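3-methylaspartate ammonia-lyase (Citrobacter amalonaticus, PDB 1KKR) catalyses the reversible, magnesium-dependent anti elimination of ammonia from L-threo-3-methylaspartate to give mesaconate, probably as a step of glutamate degradation. Local coordinates at residues Ser13-Asp18 with Gly359-Thr364; Ala70-Ser75 with Lys331-Gly336; Phe109-Arg114 with Cys155-Leu160. All coordinates share one frame; numbering follows the deposited sequence.

Contact 1 of 3, residues Ser13-Asp18 with Gly359-Thr364; sequences SSFYFD and GTCNET. With 2AS ((2S,3S)-3-methyl-aspartic acid), chain E.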
loop_
_atom_site.group_PDB
_atom_site.type_symbol
_atom_site.label_atom_id
_atom_site.label_comp_id
_atom_site.label_asym_id
_atom_site.label_seq_id
_atom_site.Cartn_x
_atom_site.Cartn_y
_atom_site.Cartn_z
ATOM N N SER A 13 -4.427 8.271 -5.526
ATOM C CA SER A 13 -4.047 6.936 -5.992
ATOM C C SER A 13 -2.642 6.690 -5.438
ATOM O O SER A 13 -2.071 7.593 -4.797
ATOM C CB SER A 13 -4.062 6.879 -7.505
ATOM O OG SER A 13 -3.014 7.618 -8.088
ATOM N N SER A 14 -2.111 5.491 -5.653
ATOM C CA SER A 14 -0.827 5.041 -5.091
ATOM C C SER A 14 0.436 5.427 -5.899
ATOM O O SER A 14 1.516 4.929 -5.621
ATOM C CB SER A 14 -0.857 3.540 -4.737
ATOM O OG SER A 14 -1.658 3.231 -3.579
ATOM N N PHE A 15 0.318 6.309 -6.885
ATOM C CA PHE A 15 1.512 6.852 -7.525
ATOM C C PHE A 15 1.321 8.248 -8.101
ATOM O O PHE A 15 0.899 9.127 -7.382
ATOM C CB PHE A 15 2.207 5.866 -8.473
ATOM C CG PHE A 15 3.715 6.106 -8.590
ATOM C CD1 PHE A 15 4.545 6.068 -7.488
ATOM C CD2 PHE A 15 4.277 6.409 -9.810
ATOM C CE1 PHE A 15 5.884 6.358 -7.620
ATOM C CE2 PHE A 15 5.612 6.645 -9.941
ATOM C CZ PHE A 15 6.417 6.629 -8.865
ATOM N N TYR A 16 1.791 8.500 -9.318
ATOM C CA TYR A 16 1.837 9.832 -9.875
ATOM C C TYR A 16 1.333 9.731 -11.292
ATOM O O TYR A 16 1.508 8.711 -11.961
ATOM C CB TYR A 16 3.313 10.438 -9.798
ATOM C CG TYR A 16 3.630 10.587 -8.333
ATOM C CD1 TYR A 16 4.062 9.498 -7.581
ATOM C CD2 TYR A 16 3.324 11.762 -7.671
ATOM C CE1 TYR A 16 4.240 9.593 -6.241
ATOM C CE2 TYR A 16 3.492 11.871 -6.354
ATOM C CZ TYR A 16 3.915 10.790 -5.621
ATOM O OH TYR A 16 3.982 10.982 -4.276
ATOM N N PHE A 17 0.659 10.779 -11.723
ATOM C CA PHE A 17 0.494 11.004 -13.133
ATOM C C PHE A 17 1.786 11.574 -13.716
ATOM O O PHE A 17 2.213 12.631 -13.275
ATOM C CB PHE A 17 -0.592 12.026 -13.382
ATOM C CG PHE A 17 -1.935 11.554 -13.000
ATOM C CD1 PHE A 17 -2.310 10.295 -13.296
ATOM C CD2 PHE A 17 -2.812 12.363 -12.316
ATOM C CE1 PHE A 17 -3.558 9.840 -12.966
ATOM C CE2 PHE A 17 -4.068 11.897 -11.975
ATOM C CZ PHE A 17 -4.433 10.649 -12.302
ATOM N N ASP A 18 2.350 10.931 -14.739
ATOM C CA ASP A 18 3.563 11.425 -15.403
ATOM C C ASP A 18 3.283 11.786 -16.867
ATOM O O ASP A 18 2.599 11.047 -17.589
ATOM C CB ASP A 18 4.697 10.383 -15.363
ATOM C CG ASP A 18 5.345 10.225 -13.978
ATOM O OD1 ASP A 18 5.229 11.144 -13.121
ATOM O OD2 ASP A 18 6.043 9.212 -13.704
ATOM N N GLY A 359 -1.690 -4.019 -14.923
ATOM C CA GLY A 359 -2.226 -2.827 -14.292
ATOM C C GLY A 359 -1.176 -1.756 -14.122
ATOM O O GLY A 359 -0.261 -1.616 -14.943
ATOM N N THR A 360 -1.331 -0.965 -13.060
ATOM C CA THR A 360 -0.429 0.179 -12.824
ATOM C C THR A 360 -0.112 0.427 -11.369
ATOM O O THR A 360 -0.916 0.145 -10.483
ATOM C CB THR A 360 -1.003 1.482 -13.450
ATOM O OG1 THR A 360 -0.090 2.570 -13.256
ATOM C CG2 THR A 360 -2.316 1.921 -12.772
ATOM N N CYS A 361 1.082 0.956 -11.132
ATOM C CA CYS A 361 1.437 1.396 -9.808
ATOM C C CYS A 361 0.505 2.508 -9.404
ATOM O O CYS A 361 0.377 2.786 -8.243
ATOM C CB CYS A 361 2.872 1.955 -9.762
ATOM S SG CYS A 361 3.212 3.312 -10.938
ATOM N N ASN A 362 -0.163 3.129 -10.364
ATOM C CA ASN A 362 -0.952 4.325 -10.098
ATOM C C ASN A 362 -2.420 4.083 -9.829
ATOM O O ASN A 362 -3.215 5.031 -9.959
ATOM C CB ASN A 362 -0.851 5.310 -11.276
ATOM C CG ASN A 362 -1.369 6.716 -10.930
ATOM O OD1 ASN A 362 -1.120 7.244 -9.817
ATOM N ND2 ASN A 362 -2.083 7.342 -11.900
ATOM N N GLU A 363 -2.798 2.853 -9.463
ATOM C CA GLU A 363 -4.196 2.568 -9.106
ATOM C C GLU A 363 -4.333 2.466 -7.571
ATOM O O GLU A 363 -3.561 3.146 -6.854
ATOM C CB GLU A 363 -4.829 1.442 -9.899
ATOM C CG GLU A 363 -4.189 0.075 -9.817
ATOM C CD GLU A 363 -4.818 -0.886 -10.840
ATOM O OE1 GLU A 363 -4.138 -1.239 -11.824
ATOM O OE2 GLU A 363 -6.029 -1.162 -10.666
ATOM N N THR A 364 -5.317 1.741 -7.028
ATOM C CA THR A 364 -5.532 1.795 -5.579
ATOM C C THR A 364 -5.601 0.460 -4.915
ATOM O O THR A 364 -5.533 -0.576 -5.587
ATOM C CB THR A 364 -6.872 2.533 -5.251
ATOM O OG1 THR A 364 -8.017 1.736 -5.634
ATOM C CG2 THR A 364 -7.006 3.785 -6.077
HETATM C C 2AS E . 2.948 0.894 -14.327
HETATM O O 2AS E . 3.015 0.798 -13.098
HETATM C CA 2AS E . 4.037 0.312 -15.252
HETATM N N 2AS E . 5.355 0.173 -14.601
HETATM C CB 2AS E . 3.515 -0.993 -15.931
HETATM C CG 2AS E . 4.464 -1.485 -17.003
HETATM O OD1 2AS E . 4.123 -2.277 -17.880
HETATM C C4 2AS E . 3.223 -2.189 -15.027
HETATM O OD2 2AS E . 5.592 -1.029 -17.003
HETATM O OXT 2AS E . 1.970 1.467 -14.815
#

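Contact 2 of 3, residues Ala70-Ser75 with Lys331-Gly336; sequences AAVQYS and KTPDLG. With 2AS ((2S,3S)-3-methyl-aspartic acid), chain E.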
loop_
_atom_site.group_PDB
_atom_site.type_symbol
_atom_site.label_atom_id
_atom_site.label_comp_id
_atom_site.label_asym_id
_atom_site.label_seq_id
_atom_site.Cartn_x
_atom_site.Cartn_y
_atom_site.Cartn_z
ATOM N N ALA A 70 -9.682 4.975 -11.465
ATOM C CA ALA A 70 -8.232 5.230 -11.556
ATOM C C ALA A 70 -7.668 5.050 -12.979
ATOM O O ALA A 70 -8.215 4.272 -13.773
ATOM C CB ALA A 70 -7.472 4.332 -10.584
ATOM N N ALA A 71 -6.582 5.768 -13.286
ATOM C CA ALA A 71 -5.885 5.682 -14.592
ATOM C C ALA A 71 -4.394 5.347 -14.467
ATOM O O ALA A 71 -3.785 5.495 -13.421
ATOM C CB ALA A 71 -6.080 6.951 -15.418
ATOM N N VAL A 72 -3.845 4.775 -15.520
ATOM C CA VAL A 72 -2.418 4.490 -15.578
ATOM C C VAL A 72 -1.551 5.727 -15.320
ATOM O O VAL A 72 -1.963 6.898 -15.495
ATOM C CB VAL A 72 -2.037 3.915 -16.945
ATOM C CG1 VAL A 72 -2.721 2.610 -17.164
ATOM C CG2 VAL A 72 -2.483 4.834 -18.057
ATOM N N GLN A 73 -0.331 5.423 -14.904
ATOM C CA GLN A 73 0.673 6.410 -14.632
ATOM C C GLN A 73 0.778 7.394 -15.780
ATOM O O GLN A 73 0.709 8.620 -15.585
ATOM C CB GLN A 73 1.989 5.691 -14.286
ATOM C CG GLN A 73 3.219 6.529 -14.219
ATOM C CD GLN A 73 4.439 5.698 -13.940
ATOM O OE1 GLN A 73 4.372 4.460 -14.022
ATOM N NE2 GLN A 73 5.568 6.357 -13.634
ATOM N N TYR A 74 0.873 6.893 -16.991
ATOM C CA TYR A 74 0.952 7.806 -18.120
ATOM C C TYR A 74 -0.479 8.168 -18.648
ATOM O O TYR A 74 -0.838 7.882 -19.755
ATOM C CB TYR A 74 1.853 7.164 -19.150
ATOM C CG TYR A 74 3.251 6.922 -18.610
ATOM C CD1 TYR A 74 4.015 7.972 -18.104
ATOM C CD2 TYR A 74 3.801 5.658 -18.614
ATOM C CE1 TYR A 74 5.281 7.768 -17.598
ATOM C CE2 TYR A 74 5.058 5.441 -18.100
ATOM C CZ TYR A 74 5.797 6.506 -17.601
ATOM O OH TYR A 74 7.062 6.309 -17.118
ATOM N N SER A 75 -1.283 8.811 -17.822
ATOM C CA SER A 75 -2.689 9.077 -18.140
ATOM C C SER A 75 -2.619 10.122 -19.263
ATOM O O SER A 75 -1.958 11.127 -19.098
ATOM C CB SER A 75 -3.410 9.537 -16.849
ATOM O OG SER A 75 -4.468 10.472 -17.006
ATOM N N LYS A 331 -3.671 -4.557 -19.334
ATOM C CA LYS A 331 -3.369 -3.500 -18.392
ATOM C C LYS A 331 -4.726 -2.988 -17.892
ATOM O O LYS A 331 -5.314 -2.140 -18.522
ATOM C CB LYS A 331 -2.494 -2.455 -19.075
ATOM C CG LYS A 331 -1.803 -1.517 -18.064
ATOM C CD LYS A 331 -0.807 -0.587 -18.718
ATOM C CE LYS A 331 0.566 -1.134 -18.705
ATOM N NZ LYS A 331 1.575 -0.438 -19.565
ATOM N N THR A 332 -5.212 -3.576 -16.787
ATOM C CA THR A 332 -6.603 -3.468 -16.355
ATOM C C THR A 332 -7.308 -2.111 -16.532
ATOM O O THR A 332 -8.415 -2.086 -17.016
ATOM C CB THR A 332 -6.844 -4.073 -14.954
ATOM O OG1 THR A 332 -5.994 -3.489 -13.973
ATOM C CG2 THR A 332 -6.429 -5.567 -14.963
ATOM N N PRO A 333 -6.739 -0.994 -16.111
ATOM C CA PRO A 333 -7.515 0.219 -16.152
ATOM C C PRO A 333 -7.815 0.646 -17.578
ATOM O O PRO A 333 -8.861 1.255 -17.823
ATOM C CB PRO A 333 -6.632 1.218 -15.452
ATOM C CG PRO A 333 -5.716 0.420 -14.628
ATOM C CD PRO A 333 -5.416 -0.775 -15.524
ATOM N N ASP A 334 -6.976 0.254 -18.532
ATOM C CA ASP A 334 -7.206 0.742 -19.885
ATOM C C ASP A 334 -8.329 -0.052 -20.538
ATOM O O ASP A 334 -8.761 0.321 -21.572
ATOM C CB ASP A 334 -5.994 0.625 -20.771
ATOM C CG ASP A 334 -4.882 1.504 -20.334
ATOM O OD1 ASP A 334 -5.125 2.682 -19.998
ATOM O OD2 ASP A 334 -3.730 1.086 -20.364
ATOM N N LEU A 335 -8.799 -1.142 -19.952
ATOM C CA LEU A 335 -9.879 -1.872 -20.598
ATOM C C LEU A 335 -11.202 -1.255 -20.314
ATOM O O LEU A 335 -12.186 -1.667 -20.901
ATOM C CB LEU A 335 -9.921 -3.355 -20.224
ATOM C CG LEU A 335 -8.866 -4.175 -20.985
ATOM C CD1 LEU A 335 -7.551 -4.054 -20.311
ATOM C CD2 LEU A 335 -9.185 -5.649 -21.075
ATOM N N GLY A 336 -11.249 -0.280 -19.415
ATOM C CA GLY A 336 -12.549 0.235 -18.990
ATOM C C GLY A 336 -13.221 -0.642 -17.910
ATOM O O GLY A 336 -12.585 -1.007 -16.918
HETATM C C 2AS E . 2.948 0.894 -14.327
HETATM O O 2AS E . 3.015 0.798 -13.098
HETATM C CA 2AS E . 4.037 0.312 -15.252
HETATM N N 2AS E . 5.355 0.173 -14.601
HETATM C CB 2AS E . 3.515 -0.993 -15.931
HETATM C CG 2AS E . 4.464 -1.485 -17.003
HETATM O OD1 2AS E . 4.123 -2.277 -17.880
HETATM C C4 2AS E . 3.223 -2.189 -15.027
HETATM O OD2 2AS E . 5.592 -1.029 -17.003
HETATM O OXT 2AS E . 1.970 1.467 -14.815
HETATM O O HOH W 1 -8.328 3.970 -16.637
HETATM O O HOH W 2 -5.726 4.135 -17.862
#

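Contact 3 of 3, residues Phe109-Arg114 with Cys155-Leu160; sequences FLPNAR and CDEWQL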
loop_
_atom_site.group_PDB
_atom_site.type_symbol
_atom_site.label_atom_id
_atom_site.label_comp_id
_atom_site.label_asym_id
_atom_site.label_seq_id
_atom_site.Cartn_x
_atom_site.Cartn_y
_atom_site.Cartn_z
ATOM N N PHE A 109 -24.555 -8.554 -12.395
ATOM C CA PHE A 109 -23.476 -7.621 -12.699
ATOM C C PHE A 109 -23.361 -7.189 -14.151
ATOM O O PHE A 109 -23.273 -6.012 -14.445
ATOM C CB PHE A 109 -22.166 -8.302 -12.254
ATOM C CG PHE A 109 -20.914 -7.615 -12.738
ATOM C CD1 PHE A 109 -20.675 -6.287 -12.414
ATOM C CD2 PHE A 109 -19.950 -8.300 -13.482
ATOM C CE1 PHE A 109 -19.541 -5.631 -12.871
ATOM C CE2 PHE A 109 -18.789 -7.639 -13.913
ATOM C CZ PHE A 109 -18.588 -6.304 -13.579
ATOM N N LEU A 110 -23.441 -8.133 -15.079
ATOM C CA LEU A 110 -23.081 -7.849 -16.468
ATOM C C LEU A 110 -23.931 -6.855 -17.241
ATOM O O LEU A 110 -23.401 -5.991 -17.939
ATOM C CB LEU A 110 -22.953 -9.192 -17.222
ATOM C CG LEU A 110 -21.903 -9.464 -18.295
ATOM C CD1 LEU A 110 -20.548 -8.838 -18.189
ATOM C CD2 LEU A 110 -21.752 -11.017 -18.347
ATOM N N PRO A 111 -25.236 -6.971 -17.164
ATOM C CA PRO A 111 -26.059 -5.986 -17.847
ATOM C C PRO A 111 -25.704 -4.557 -17.311
ATOM O O PRO A 111 -25.526 -3.600 -18.074
ATOM C CB PRO A 111 -27.490 -6.416 -17.520
ATOM C CG PRO A 111 -27.393 -7.824 -17.043
ATOM C CD PRO A 111 -26.012 -8.004 -16.451
ATOM N N ASN A 112 -25.515 -4.408 -16.008
ATOM C CA ASN A 112 -25.106 -3.065 -15.530
ATOM C C ASN A 112 -23.741 -2.644 -16.130
ATOM O O ASN A 112 -23.513 -1.493 -16.504
ATOM C CB ASN A 112 -25.045 -3.007 -13.990
ATOM C CG ASN A 112 -26.403 -3.061 -13.359
ATOM O OD1 ASN A 112 -27.377 -2.638 -13.976
ATOM N ND2 ASN A 112 -26.488 -3.562 -12.113
ATOM N N ALA A 113 -22.817 -3.587 -16.172
ATOM C CA ALA A 113 -21.469 -3.297 -16.595
ATOM C C ALA A 113 -21.489 -2.866 -18.048
ATOM O O ALA A 113 -20.800 -1.932 -18.452
ATOM C CB ALA A 113 -20.563 -4.502 -16.384
ATOM N N ARG A 114 -22.322 -3.525 -18.835
ATOM C CA ARG A 114 -22.433 -3.235 -20.257
ATOM C C ARG A 114 -23.022 -1.857 -20.483
ATOM O O ARG A 114 -22.560 -1.085 -21.315
ATOM C CB ARG A 114 -23.346 -4.269 -20.934
ATOM C CG ARG A 114 -22.784 -5.661 -21.151
ATOM C CD ARG A 114 -23.807 -6.595 -22.022
ATOM N NE ARG A 114 -23.401 -7.982 -21.815
ATOM C CZ ARG A 114 -24.010 -8.892 -21.057
ATOM N NH1 ARG A 114 -25.177 -8.669 -20.447
ATOM N NH2 ARG A 114 -23.420 -10.076 -20.947
ATOM N N CYS A 155 -17.473 -16.108 -11.617
ATOM C CA CYS A 155 -17.648 -17.533 -11.913
ATOM C C CYS A 155 -19.081 -17.884 -12.356
ATOM O O CYS A 155 -19.284 -18.598 -13.345
ATOM C CB CYS A 155 -17.243 -18.346 -10.701
ATOM S SG CYS A 155 -15.469 -18.374 -10.478
ATOM N N ASP A 156 -20.063 -17.365 -11.637
ATOM C CA ASP A 156 -21.451 -17.633 -11.917
ATOM C C ASP A 156 -21.882 -17.050 -13.238
ATOM O O ASP A 156 -22.548 -17.733 -14.011
ATOM C CB ASP A 156 -22.364 -17.024 -10.856
ATOM C CG ASP A 156 -22.433 -17.841 -9.585
ATOM O OD1 ASP A 156 -21.970 -18.978 -9.568
ATOM O OD2 ASP A 156 -22.942 -17.430 -8.530
ATOM N N GLU A 157 -21.563 -15.779 -13.492
ATOM C CA GLU A 157 -22.080 -15.125 -14.711
ATOM C C GLU A 157 -21.327 -15.535 -15.938
ATOM O O GLU A 157 -21.766 -15.286 -17.074
ATOM C CB GLU A 157 -22.130 -13.581 -14.612
ATOM C CG GLU A 157 -22.987 -13.121 -13.444
ATOM C CD GLU A 157 -23.481 -11.671 -13.490
ATOM O OE1 GLU A 157 -23.341 -10.980 -14.491
ATOM O OE2 GLU A 157 -24.005 -11.192 -12.471
ATOM N N TRP A 158 -20.153 -16.100 -15.747
ATOM C CA TRP A 158 -19.394 -16.525 -16.937
ATOM C C TRP A 158 -19.348 -18.057 -16.995
ATOM O O TRP A 158 -18.632 -18.630 -17.792
ATOM C CB TRP A 158 -17.974 -15.996 -16.968
ATOM C CG TRP A 158 -17.760 -14.601 -17.602
ATOM C CD1 TRP A 158 -17.227 -14.326 -18.818
ATOM C CD2 TRP A 158 -18.008 -13.341 -16.993
ATOM N NE1 TRP A 158 -17.131 -12.969 -19.009
ATOM C CE2 TRP A 158 -17.590 -12.340 -17.888
ATOM C CE3 TRP A 158 -18.515 -12.951 -15.766
ATOM C CZ2 TRP A 158 -17.714 -10.980 -17.608
ATOM C CZ3 TRP A 158 -18.607 -11.595 -15.479
ATOM C CH2 TRP A 158 -18.240 -10.636 -16.401
ATOM N N GLN A 159 -20.034 -18.689 -16.052
ATOM C CA GLN A 159 -20.097 -20.132 -15.944
ATOM C C GLN A 159 -18.710 -20.713 -15.931
ATOM O O GLN A 159 -18.307 -21.427 -16.837
ATOM C CB GLN A 159 -21.002 -20.706 -17.107
ATOM N N LEU A 160 -17.958 -20.405 -14.876
ATOM C CA LEU A 160 -16.599 -20.906 -14.715
ATOM C C LEU A 160 -16.574 -21.729 -13.441
ATOM O O LEU A 160 -17.293 -21.427 -12.499
ATOM C CB LEU A 160 -15.589 -19.761 -14.497
ATOM C CG LEU A 160 -15.712 -18.649 -15.529
ATOM C CD1 LEU A 160 -14.929 -17.400 -15.194
ATOM C CD2 LEU A 160 -15.234 -19.221 -16.853
#

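Contact 1 of 3, residues Ser13-Asp18 with Gly359-Thr364
Asn-362 reaches across to Ser-13 with its amide oxygen: the hydroxyl OG of Ser-13 donates to OD1 of Asn-362 over 2.6 Å, coming from well above the carbonyl plane. Beside it the backbones join directly, N of Ser-14 giving a hydrogen bond to O of Glu-363 at 3.0 Å with an N-H...O angle of 160°. The other end of the amide, ND2, lies 3.1 Å from CE1 of Phe-17, the amide and ring planes almost perpendicular (81°), and its hydrogen-bond partner is the carbonyl O of Ala-71. Asn-362 can do both jobs because its CG is anti to the backbone N (chi1 -166°), which carries the amide out toward Ser-13 and Phe-17. An asparagine suits this buried place, having an acceptor and a donor on one flat group.

Cys-361 meets Phe-15, its SG 3.5 Å from CD2 in an oblique sulfur-aromatic contact; a small polarisable thiol fits between that ring and the substrate.

Behind these residues stands the loop itself. It makes a type I turn from Thr-360 to Glu-363, and OE1 of Glu-363 accepts from N of Thr-360 through its anti lone pair, while Lys-386 and Tyr-132 hold the carboxylate. Lys-187 of the second subunit also donates to O of Phe-15, so the dimer interface adjoins this strand.

The turn presents two donors to one carboxylate of the bound 3-methylaspartate, which His-194 also hydrogen-bonds: OG1 of Thr-360 reaches OXT at 2.8 Å and N of Cys-361 reaches O at 2.8 Å. Two neutral donors, one to each oxygen, would help to fix the rotation of this carboxylate and probably stabilise its negative charge.

Contact 2 of 3, residues Ala70-Ser75 with Lys331-Gly336
Val-72 lays its CG1 methyl against the carboxylate of Asp-334, 3.7 Å from OD2, the two side chains crossing at about a right angle. The same methyl meets the middle of the Lys-331 chain, 4.0 Å from CD, and looser still is its approach to CB of Pro-333. With CG1 anti to the carbonyl carbon (chi1 -63°), this torsion turns the methyl toward the neighbouring side chains of Lys-331 and Asp-334. A compact apolar residue suits this spot, since it can pack on the aliphatic part of Lys-331 without competing for its amine.

No direct hydrogen bond spans the contact; water does the joining. One molecule donates to OD1 of Asp-334 over 2.7 Å and accepts from N of Val-72 at 3.1 Å, giving the buried backbone N-H a partner. A second water donates to O of Ala-70 at 2.9 Å and, more weakly, to O of Pro-333, whose rigid ring also sets CB against that alanine carbonyl. Pro-333 to Leu-335 have helical backbone angles, and this helical turn places Asp-334 close enough for its carboxylate to reach Val-72.

Beyond its contact with Val-72, Lys-331 bends at chi3 (-93°) and carries its amine toward the substrate, NZ standing 3.6 Å from OD1 of the bound 3-methylaspartate. Asp-307, a magnesium ligand, forms a salt bridge with that amine and helps to position it. Lys-331 is the proton acceptor of the reaction, and it follows the barrel strand 327-330; a catalytic lysine at such a strand end, overlain by a loop of the N-terminal domain, is the active-site architecture of the enolase superfamily.

Contact 3 of 3, residues Phe109-Arg114 with Cys155-Leu160
Glu-157 offers its carboxylate to two consecutive backbone N-H groups at the start of helix 110-118. OE2 accepts from N of Phe-109 at 2.7 Å and OE1 from N of Leu-110 at 2.9 Å, each through the syn lone pair, on the side of the other oxygen. The first bond is the straighter, with an N-H...O angle of 163° against 149°. Held at both oxygens, the group cannot easily rotate, and the negative charge lies where the helix dipole would probably favour it. Glutamate has the length for this: the chain is extended beyond CG, spanning the gap between the two backbones, and it touches Thr-142 and Ala-108.

Both segments belong to the N-terminal part of the protein, and here the end of helix 150-157 abuts the beginning of helix 110-118. The former closes in a Schellman motif, with Gln-159 at positive phi, while a disulfide links Cys-155 in the last turn to Cys-162 beyond it.

Leu-110 follows Glu-157 in buried surface and lies over one face of the six-membered ring of Trp-158. Its CD2 makes a CH-pi contact 4.1 Å from the ring centroid, only 13° off the normal, while CD1 reaches the rim of the ring, 3.4 Å from CH2; the fork of a leucine lets it do both.

Trp-158 turns its edge to Phe-109, whose CE2 lies near the indole plane, 3.9 Å from CH2. Away from this contact the indole meets helix 339-350, NE1 hydrogen-bonded to OD1 of Asp-343 and the ring packed on Val-342 and Leu-346.

In the fold
Starting from the N terminus, strand 3-18 supplies the first half of contact 1, whose partner comes only after barrel strand 354-357, so this contact closes the longest loop. Within that loop contact 2 joins the segment after strand 64-69 to the one after barrel strand 327-330. Contact 3 is innermost, a short closure between helices 110-118 and 150-157. The three therefore nest without crossing. Contacts 1 and 2 each tie the N-terminal domain to the barrel; they touch through Asp-18 with Gln-73, and both border the substrate. Contact 3 stays within the N-terminal part and lies apart, its centre about 22 Å from that of contact 2.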